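Local coordinates for class I SAM-dependent methyltransferase (Silicibacter pomeroyi DSS-3, PDB 3CVO), which is of unknown function but has the Rossmann-like fold of class I methyltransferases and probably binds S-adenosylmethionine to transfer its methyl group, at residues Thr15-Ala23 with Leu172-Phe180; Tyr107-Trp115 with Gly130-Thr140. All coordinates share one frame; numbering follows the deposited sequence.

The two contacts illustrate how chemistry follows place in a Rossmann-like methyltransferase fold. Contact 1 lies at the surface, where the N-terminal part of helix 18-30 meets the hairpin of strands 172-174 and 177-182; contact 2 is buried nearer the chain centre, packing helix 109-112 and its flanks on helix 133-143. Their centres are 21 Å apart, on opposite sides of the chain's centre, and they share no element. Polar grip dominates the first, with a carboxylate on a turn and an arginine on a loop carbonyl beside a small apolar patch. Aromatic rings and close-packed small residues make up the second, where a tyrosine hydroxyl supplies the single hydrogen bond between segments.

Contact 1: residues Thr15-Ala23 with Leu172-Phe180; sequences TMPPAEAEA and LMIGRLAAF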
loop_
_atom_site.group_PDB
_atom_site.type_symbol
_atom_site.label_atom_id
_atom_site.label_comp_id
_atom_site.label_asym_id
_atom_site.label_seq_id
_atom_site.Cartn_x
_atom_site.Cartn_y
_atom_site.Cartn_z
ATOM N N THR A 15 -24.407 -17.940 -9.668
ATOM C CA THR A 15 -25.502 -16.949 -9.607
ATOM C C THR A 15 -25.405 -15.838 -10.658
ATOM O O THR A 15 -25.807 -14.697 -10.429
ATOM C CB THR A 15 -25.597 -16.330 -8.217
ATOM O OG1 THR A 15 -24.314 -16.347 -7.595
ATOM C CG2 THR A 15 -26.549 -17.156 -7.357
HETATM N N MSE A 16 -24.857 -16.186 -11.809
HETATM C CA MSE A 16 -24.712 -15.242 -12.901
HETATM C C MSE A 16 -25.843 -15.493 -13.870
HETATM O O MSE A 16 -26.204 -16.628 -14.116
HETATM C CB MSE A 16 -23.394 -15.456 -13.647
HETATM C CG MSE A 16 -22.160 -15.335 -12.816
HETATM SE SE MSE A 16 -20.611 -15.198 -13.999
HETATM C CE MSE A 16 -19.298 -14.423 -12.789
ATOM N N PRO A 17 -26.409 -14.430 -14.437
ATOM C CA PRO A 17 -27.376 -14.687 -15.474
ATOM C C PRO A 17 -26.710 -15.393 -16.657
ATOM O O PRO A 17 -25.487 -15.547 -16.691
ATOM C CB PRO A 17 -27.851 -13.284 -15.874
ATOM C CG PRO A 17 -27.508 -12.419 -14.726
ATOM C CD PRO A 17 -26.259 -12.996 -14.161
ATOM N N PRO A 18 -27.505 -15.801 -17.640
ATOM C CA PRO A 18 -27.030 -16.612 -18.756
ATOM C C PRO A 18 -25.853 -16.082 -19.569
ATOM O O PRO A 18 -24.904 -16.818 -19.847
ATOM C CB PRO A 18 -28.270 -16.673 -19.644
ATOM C CG PRO A 18 -29.393 -16.726 -18.658
ATOM C CD PRO A 18 -28.988 -15.781 -17.578
ATOM N N ALA A 19 -25.978 -14.848 -20.029
ATOM C CA ALA A 19 -24.960 -14.227 -20.897
ATOM C C ALA A 19 -23.621 -14.209 -20.166
ATOM O O ALA A 19 -22.549 -14.557 -20.690
ATOM C CB ALA A 19 -25.366 -12.791 -21.239
ATOM N N GLU A 20 -23.727 -13.758 -18.926
ATOM C CA GLU A 20 -22.582 -13.608 -18.044
ATOM C C GLU A 20 -21.950 -14.980 -17.791
ATOM O O GLU A 20 -20.740 -15.121 -17.828
ATOM C CB GLU A 20 -22.991 -12.996 -16.700
ATOM C CG GLU A 20 -23.199 -11.506 -16.694
ATOM C CD GLU A 20 -24.622 -11.130 -16.941
ATOM O OE1 GLU A 20 -25.290 -11.897 -17.656
ATOM O OE2 GLU A 20 -25.068 -10.082 -16.418
ATOM N N ALA A 21 -22.792 -15.982 -17.522
ATOM C CA ALA A 21 -22.317 -17.326 -17.163
ATOM C C ALA A 21 -21.637 -17.972 -18.358
ATOM O O ALA A 21 -20.666 -18.709 -18.214
ATOM C CB ALA A 21 -23.456 -18.205 -16.645
ATOM N N GLU A 22 -22.137 -17.667 -19.547
ATOM C CA GLU A 22 -21.557 -18.220 -20.776
ATOM C C GLU A 22 -20.180 -17.583 -21.051
ATOM O O GLU A 22 -19.258 -18.213 -21.564
ATOM C CB GLU A 22 -22.493 -18.012 -21.971
ATOM C CG GLU A 22 -21.941 -18.580 -23.290
ATOM C CD GLU A 22 -22.672 -18.050 -24.515
ATOM O OE1 GLU A 22 -22.739 -16.804 -24.674
ATOM O OE2 GLU A 22 -23.169 -18.878 -25.326
ATOM N N ALA A 23 -20.056 -16.317 -20.715
ATOM C CA ALA A 23 -18.780 -15.613 -20.899
ATOM C C ALA A 23 -17.739 -16.239 -19.967
ATOM O O ALA A 23 -16.594 -16.447 -20.326
ATOM C CB ALA A 23 -18.941 -14.130 -20.626
ATOM N N LEU A 172 -15.116 -4.821 -21.890
ATOM C CA LEU A 172 -16.217 -5.329 -22.688
ATOM C C LEU A 172 -17.291 -5.725 -21.715
ATOM O O LEU A 172 -17.073 -6.540 -20.828
ATOM C CB LEU A 172 -15.794 -6.521 -23.559
ATOM C CG LEU A 172 -16.921 -7.265 -24.238
ATOM C CD1 LEU A 172 -17.560 -6.348 -25.278
ATOM C CD2 LEU A 172 -16.376 -8.532 -24.884
HETATM N N MSE A 173 -18.454 -5.106 -21.855
HETATM C CA MSE A 173 -19.567 -5.401 -20.949
HETATM C C MSE A 173 -20.391 -6.553 -21.467
HETATM O O MSE A 173 -20.863 -6.521 -22.584
HETATM C CB MSE A 173 -20.469 -4.181 -20.713
HETATM C CG MSE A 173 -19.833 -3.016 -20.016
HETATM SE SE MSE A 173 -18.953 -3.496 -18.369
HETATM C CE MSE A 173 -20.518 -4.101 -17.377
ATOM N N ILE A 174 -20.525 -7.586 -20.636
ATOM C CA ILE A 174 -21.449 -8.706 -20.867
ATOM C C ILE A 174 -22.440 -8.688 -19.719
ATOM O O ILE A 174 -22.199 -9.226 -18.638
ATOM C CB ILE A 174 -20.733 -10.103 -20.949
ATOM C CG1 ILE A 174 -19.510 -10.051 -21.879
ATOM C CG2 ILE A 174 -21.696 -11.187 -21.426
ATOM C CD1 ILE A 174 -18.209 -10.023 -21.137
ATOM N N GLY A 175 -23.572 -8.050 -19.974
ATOM C CA GLY A 175 -24.472 -7.683 -18.907
ATOM C C GLY A 175 -23.745 -6.917 -17.838
ATOM O O GLY A 175 -23.141 -5.870 -18.080
ATOM N N ARG A 176 -23.808 -7.461 -16.637
ATOM C CA ARG A 176 -23.264 -6.801 -15.454
ATOM C C ARG A 176 -21.806 -7.189 -15.263
ATOM O O ARG A 176 -21.131 -6.719 -14.366
ATOM C CB ARG A 176 -24.014 -7.262 -14.213
ATOM C CG ARG A 176 -23.747 -8.738 -13.940
ATOM C CD ARG A 176 -24.523 -9.262 -12.759
ATOM N NE ARG A 176 -23.841 -10.417 -12.201
ATOM C CZ ARG A 176 -24.406 -11.277 -11.376
ATOM N NH1 ARG A 176 -25.673 -11.117 -11.030
ATOM N NH2 ARG A 176 -23.718 -12.303 -10.914
ATOM N N LEU A 177 -21.363 -8.103 -16.106
ATOM C CA LEU A 177 -19.993 -8.642 -16.021
ATOM C C LEU A 177 -19.062 -7.861 -16.953
ATOM O O LEU A 177 -19.352 -7.659 -18.130
ATOM C CB LEU A 177 -19.979 -10.121 -16.418
ATOM C CG LEU A 177 -18.622 -10.823 -16.371
ATOM C CD1 LEU A 177 -18.242 -11.005 -14.905
ATOM C CD2 LEU A 177 -18.673 -12.180 -17.098
ATOM N N ALA A 178 -17.950 -7.418 -16.400
ATOM C CA ALA A 178 -16.909 -6.714 -17.156
ATOM C C ALA A 178 -15.761 -7.653 -17.469
ATOM O O ALA A 178 -15.192 -8.302 -16.596
ATOM C CB ALA A 178 -16.390 -5.483 -16.369
ATOM N N ALA A 179 -15.446 -7.730 -18.746
ATOM C CA ALA A 179 -14.292 -8.453 -19.246
ATOM C C ALA A 179 -13.217 -7.468 -19.704
ATOM O O ALA A 179 -13.432 -6.616 -20.580
ATOM C CB ALA A 179 -14.698 -9.372 -20.404
ATOM N N PHE A 180 -12.065 -7.569 -19.051
ATOM C CA PHE A 180 -10.895 -6.737 -19.318
ATOM C C PHE A 180 -9.742 -7.530 -19.911
ATOM O O PHE A 180 -9.480 -8.668 -19.532
ATOM C CB PHE A 180 -10.366 -6.122 -18.031
ATOM C CG PHE A 180 -11.311 -5.184 -17.334
ATOM C CD1 PHE A 180 -12.191 -5.651 -16.346
ATOM C CD2 PHE A 180 -11.277 -3.829 -17.626
ATOM C CE1 PHE A 180 -13.021 -4.760 -15.680
ATOM C CE2 PHE A 180 -12.080 -2.945 -16.968
ATOM C CZ PHE A 180 -12.955 -3.398 -15.995
#
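A beta hairpin, strands 172-174 and 177-182 joined by a type II' turn from Ile174 to Leu177, rests here against the start of helix 18-30 at the end of the Rossmann-like sheet where its antiparallel strands lie. The helix segment 18-23 and strand 172-174 run at 124° to each other, and Glu20 links the helix to the turn. Its chain bends at chi2 (93°), which brings the carboxylate round to the turn, where OE2 accepts a nearly straight hydrogen bond from Arg176 N at 2.9 Å. The N-H comes from above the carboxylate plane. On the way, Glu20 CG passes 3.5 Å from Leu177 CB. Gly175 has positive phi, and a side chain there would run into the same carboxylate oxygen.

Arg176 crosses Glu20 at about a right angle, and its chain, extended from CG to NE, carries the guanidinium to the loop ahead of the helix. Pro17 CD sits over the centre of one guanidinium face, 3.7 Å above the plane. Arg176 NH2 donates to Thr15 O at 3.2 Å, a bent bond (137°) that meets the carbonyl from above its plane. The stronger polar partner is Asp153, salt-bridged to NE, so the arginine ties the loop before helix 18-30 to the segment following strand 148-152. Were Arg176 replaced by an alanine, Asp153 would probably lose this positive partner and Thr15 O this donor, and the flank of Pro17 would lose its guanidinium cover.

Beside this polar side lies a small apolar patch: Ala19 CB and Ala23 CB both approach Ile174 CG2, Met16 CE nears Leu177 CD1, and Leu177 CD2 comes to 4.0 Å from Ala23 CB.

Contact 2: residues Tyr107-Trp115 with Gly130-Thr140; sequences YPDYPLAVW and GRFRVGCALAT
A chi1 of -176° sets the Tyr110 ring opposite its own backbone N and sends it from its helix to the loop before helix 133-143, while Phe132, at chi1 -52°, turns its ring back between Tyr110 and Tyr107. The hydroxyl of Tyr110 accepts a nearly straight hydrogen bond from Arg131 N at 3.0 Å, and Arg131 CB lies over one face of the ring, offset toward its rim. Cys136 SG meets the same ring at its edge, close to the plane, 3.7 Å from Tyr110 CE1. Phe132 is the middle member of an aromatic cluster: Phe132 CZ lies over a face of the Tyr107 ring, 3.6 Å from Tyr107 CG, and its plane is inclined at 44° to that of Tyr110. Helix 133-143 is the crossover helix of the beta-alpha-beta unit from strand 125-128 to strand 148-152, Phe132 is its N-cap residue, and residues 107-115, which precede the unit, pack on it. Farther along that helix small residues admit close approach: Pro111 CB rests against the Gly135 carbonyl, and Ala139 CB is 3.8 Å from Leu112 CD2. Trp115, whose NE1 is bonded to Tyr37 OH, brings CZ2 to 3.6 Å from Thr140 OG1, a hydroxyl that itself donates to Cys136 O.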
loop_
_atom_site.group_PDB
_atom_site.type_symbol
_atom_site.label_atom_id
_atom_site.label_comp_id
_atom_site.label_asym_id
_atom_site.label_seq_id
_atom_site.Cartn_x
_atom_site.Cartn_y
_atom_site.Cartn_z
ATOM N N TYR A 107 -5.625 -7.024 5.853
ATOM C CA TYR A 107 -6.516 -6.899 4.707
ATOM C C TYR A 107 -5.816 -7.047 3.339
ATOM O O TYR A 107 -6.373 -7.667 2.419
ATOM C CB TYR A 107 -7.334 -5.602 4.730
ATOM C CG TYR A 107 -8.466 -5.558 5.731
ATOM C CD1 TYR A 107 -8.880 -6.681 6.400
ATOM C CD2 TYR A 107 -9.166 -4.374 5.947
ATOM C CE1 TYR A 107 -9.939 -6.622 7.282
ATOM C CE2 TYR A 107 -10.222 -4.302 6.829
ATOM C CZ TYR A 107 -10.617 -5.434 7.491
ATOM O OH TYR A 107 -11.716 -5.384 8.354
ATOM N N PRO A 108 -4.609 -6.455 3.181
ATOM C CA PRO A 108 -3.913 -6.543 1.908
ATOM C C PRO A 108 -3.581 -7.959 1.469
ATOM O O PRO A 108 -3.388 -8.222 0.290
ATOM C CB PRO A 108 -2.659 -5.690 2.148
ATOM C CG PRO A 108 -3.068 -4.754 3.271
ATOM C CD PRO A 108 -3.835 -5.642 4.153
ATOM N N ASP A 109 -3.584 -8.867 2.421
ATOM C CA ASP A 109 -3.285 -10.281 2.116
ATOM C C ASP A 109 -4.302 -10.835 1.156
ATOM O O ASP A 109 -3.993 -11.726 0.395
ATOM C CB ASP A 109 -3.384 -11.158 3.355
ATOM C CG ASP A 109 -2.288 -10.924 4.368
ATOM O OD1 ASP A 109 -1.372 -10.116 4.153
ATOM O OD2 ASP A 109 -2.380 -11.557 5.444
ATOM N N TYR A 110 -5.532 -10.336 1.237
ATOM C CA TYR A 110 -6.633 -10.890 0.416
ATOM C C TYR A 110 -6.356 -10.639 -1.074
ATOM O O TYR A 110 -6.230 -11.604 -1.852
ATOM C CB TYR A 110 -7.982 -10.393 0.862
ATOM C CG TYR A 110 -9.145 -10.982 0.150
ATOM C CD1 TYR A 110 -9.495 -10.523 -1.129
ATOM C CD2 TYR A 110 -9.891 -11.987 0.704
ATOM C CE1 TYR A 110 -10.549 -11.062 -1.797
ATOM C CE2 TYR A 110 -10.969 -12.491 0.055
ATOM C CZ TYR A 110 -11.306 -12.034 -1.204
ATOM O OH TYR A 110 -12.405 -12.552 -1.861
ATOM N N PRO A 111 -6.198 -9.358 -1.475
ATOM C CA PRO A 111 -5.848 -9.158 -2.874
ATOM C C PRO A 111 -4.459 -9.660 -3.252
ATOM O O PRO A 111 -4.250 -10.125 -4.392
ATOM C CB PRO A 111 -5.970 -7.620 -3.055
ATOM C CG PRO A 111 -5.900 -7.046 -1.748
ATOM C CD PRO A 111 -6.494 -8.083 -0.781
ATOM N N LEU A 112 -3.484 -9.532 -2.327
ATOM C CA LEU A 112 -2.078 -9.645 -2.714
ATOM C C LEU A 112 -1.355 -10.979 -2.443
ATOM O O LEU A 112 -0.410 -11.300 -3.139
ATOM C CB LEU A 112 -1.250 -8.520 -2.068
ATOM C CG LEU A 112 -1.488 -7.122 -2.655
ATOM C CD1 LEU A 112 -0.975 -5.980 -1.715
ATOM C CD2 LEU A 112 -0.873 -7.017 -4.070
ATOM N N ALA A 113 -1.718 -11.705 -1.403
ATOM C CA ALA A 113 -0.886 -12.832 -0.949
ATOM C C ALA A 113 -0.734 -13.932 -2.010
ATOM O O ALA A 113 0.324 -14.571 -2.132
ATOM C CB ALA A 113 -1.439 -13.446 0.395
ATOM N N VAL A 114 -1.819 -14.187 -2.732
ATOM C CA VAL A 114 -1.854 -15.293 -3.716
ATOM C C VAL A 114 -0.790 -15.099 -4.784
ATOM O O VAL A 114 -0.231 -16.070 -5.308
ATOM C CB VAL A 114 -3.290 -15.484 -4.338
ATOM C CG1 VAL A 114 -3.752 -14.236 -5.113
ATOM C CG2 VAL A 114 -3.373 -16.789 -5.173
ATOM N N TRP A 115 -0.447 -13.848 -5.057
ATOM C CA TRP A 115 0.600 -13.547 -6.063
ATOM C C TRP A 115 2.013 -13.979 -5.611
ATOM O O TRP A 115 2.940 -14.048 -6.405
ATOM C CB TRP A 115 0.544 -12.068 -6.503
ATOM C CG TRP A 115 -0.724 -11.805 -7.213
ATOM C CD1 TRP A 115 -1.902 -11.399 -6.664
ATOM C CD2 TRP A 115 -0.970 -12.018 -8.601
ATOM N NE1 TRP A 115 -2.850 -11.282 -7.650
ATOM C CE2 TRP A 115 -2.311 -11.699 -8.837
ATOM C CE3 TRP A 115 -0.182 -12.476 -9.666
ATOM C CZ2 TRP A 115 -2.893 -11.816 -10.087
ATOM C CZ3 TRP A 115 -0.756 -12.552 -10.926
ATOM C CH2 TRP A 115 -2.092 -12.228 -11.124
ATOM N N GLY A 130 -15.252 -11.528 -5.171
ATOM C CA GLY A 130 -15.258 -11.664 -3.713
ATOM C C GLY A 130 -15.221 -10.319 -3.035
ATOM O O GLY A 130 -15.987 -9.441 -3.353
ATOM N N ARG A 131 -14.273 -10.167 -2.124
ATOM C CA ARG A 131 -14.127 -8.924 -1.370
ATOM C C ARG A 131 -12.994 -8.089 -1.977
ATOM O O ARG A 131 -12.271 -8.549 -2.835
ATOM C CB ARG A 131 -13.812 -9.209 0.086
ATOM C CG ARG A 131 -14.907 -10.005 0.837
ATOM C CD ARG A 131 -16.121 -9.142 1.108
ATOM N NE ARG A 131 -17.091 -9.296 0.043
ATOM C CZ ARG A 131 -17.738 -8.297 -0.528
ATOM N NH1 ARG A 131 -17.496 -7.052 -0.159
ATOM N NH2 ARG A 131 -18.617 -8.549 -1.484
ATOM N N PHE A 132 -12.850 -6.879 -1.496
ATOM C CA PHE A 132 -11.822 -5.958 -1.985
ATOM C C PHE A 132 -11.750 -5.952 -3.490
ATOM O O PHE A 132 -10.634 -5.989 -4.040
ATOM C CB PHE A 132 -10.435 -6.304 -1.481
ATOM C CG PHE A 132 -10.352 -6.462 0.002
ATOM C CD1 PHE A 132 -10.118 -5.372 0.817
ATOM C CD2 PHE A 132 -10.523 -7.698 0.578
ATOM C CE1 PHE A 132 -10.063 -5.510 2.224
ATOM C CE2 PHE A 132 -10.463 -7.856 1.984
ATOM C CZ PHE A 132 -10.223 -6.735 2.798
ATOM N N ARG A 133 -12.890 -5.853 -4.159
ATOM C CA ARG A 133 -12.916 -6.102 -5.631
ATOM C C ARG A 133 -11.975 -5.173 -6.413
ATOM O O ARG A 133 -11.206 -5.598 -7.282
ATOM C CB ARG A 133 -14.319 -6.028 -6.202
ATOM C CG ARG A 133 -15.162 -7.178 -5.714
ATOM C CD ARG A 133 -16.420 -7.412 -6.494
ATOM N NE ARG A 133 -17.122 -8.512 -5.874
ATOM C CZ ARG A 133 -18.211 -9.112 -6.341
ATOM N NH1 ARG A 133 -18.777 -8.766 -7.495
ATOM N NH2 ARG A 133 -18.717 -10.092 -5.624
ATOM N N VAL A 134 -12.071 -3.880 -6.139
ATOM C CA VAL A 134 -11.136 -2.928 -6.785
ATOM C C VAL A 134 -9.673 -3.269 -6.495
ATOM O O VAL A 134 -8.832 -3.297 -7.400
ATOM C CB VAL A 134 -11.479 -1.442 -6.498
ATOM C CG1 VAL A 134 -10.356 -0.520 -7.090
ATOM C CG2 VAL A 134 -12.841 -1.123 -7.082
ATOM N N GLY A 135 -9.394 -3.630 -5.259
ATOM C CA GLY A 135 -8.049 -3.972 -4.826
ATOM C C GLY A 135 -7.497 -5.190 -5.562
ATOM O O GLY A 135 -6.340 -5.229 -5.926
ATOM N N CYS A 136 -8.360 -6.173 -5.777
ATOM C CA CYS A 136 -7.984 -7.424 -6.437
ATOM C C CYS A 136 -7.708 -7.144 -7.920
ATOM O O CYS A 136 -6.783 -7.703 -8.538
ATOM C CB CYS A 136 -9.073 -8.453 -6.341
ATOM S SG CYS A 136 -9.413 -9.064 -4.660
ATOM N N ALA A 137 -8.500 -6.256 -8.482
ATOM C CA ALA A 137 -8.331 -5.919 -9.888
ATOM C C ALA A 137 -6.983 -5.232 -10.134
ATOM O O ALA A 137 -6.221 -5.558 -11.082
ATOM C CB ALA A 137 -9.514 -5.052 -10.417
ATOM N N LEU A 138 -6.692 -4.276 -9.265
ATOM C CA LEU A 138 -5.393 -3.550 -9.293
ATOM C C LEU A 138 -4.210 -4.439 -8.969
ATOM O O LEU A 138 -3.194 -4.339 -9.618
ATOM C CB LEU A 138 -5.399 -2.291 -8.401
ATOM C CG LEU A 138 -6.420 -1.216 -8.808
ATOM C CD1 LEU A 138 -6.197 0.007 -7.854
ATOM C CD2 LEU A 138 -6.379 -0.853 -10.261
ATOM N N ALA A 139 -4.364 -5.311 -7.990
ATOM C CA ALA A 139 -3.341 -6.277 -7.630
ATOM C C ALA A 139 -2.936 -7.103 -8.851
ATOM O O ALA A 139 -1.771 -7.264 -9.122
ATOM C CB ALA A 139 -3.809 -7.166 -6.493
ATOM N N THR A 140 -3.932 -7.477 -9.656
ATOM C CA THR A 140 -3.687 -8.282 -10.836
ATOM C C THR A 140 -2.899 -7.439 -11.814
ATOM O O THR A 140 -1.862 -7.861 -12.312
ATOM C CB THR A 140 -5.013 -8.763 -11.467
ATOM O OG1 THR A 140 -5.690 -9.583 -10.512
ATOM C CG2 THR A 140 -4.786 -9.532 -12.776
#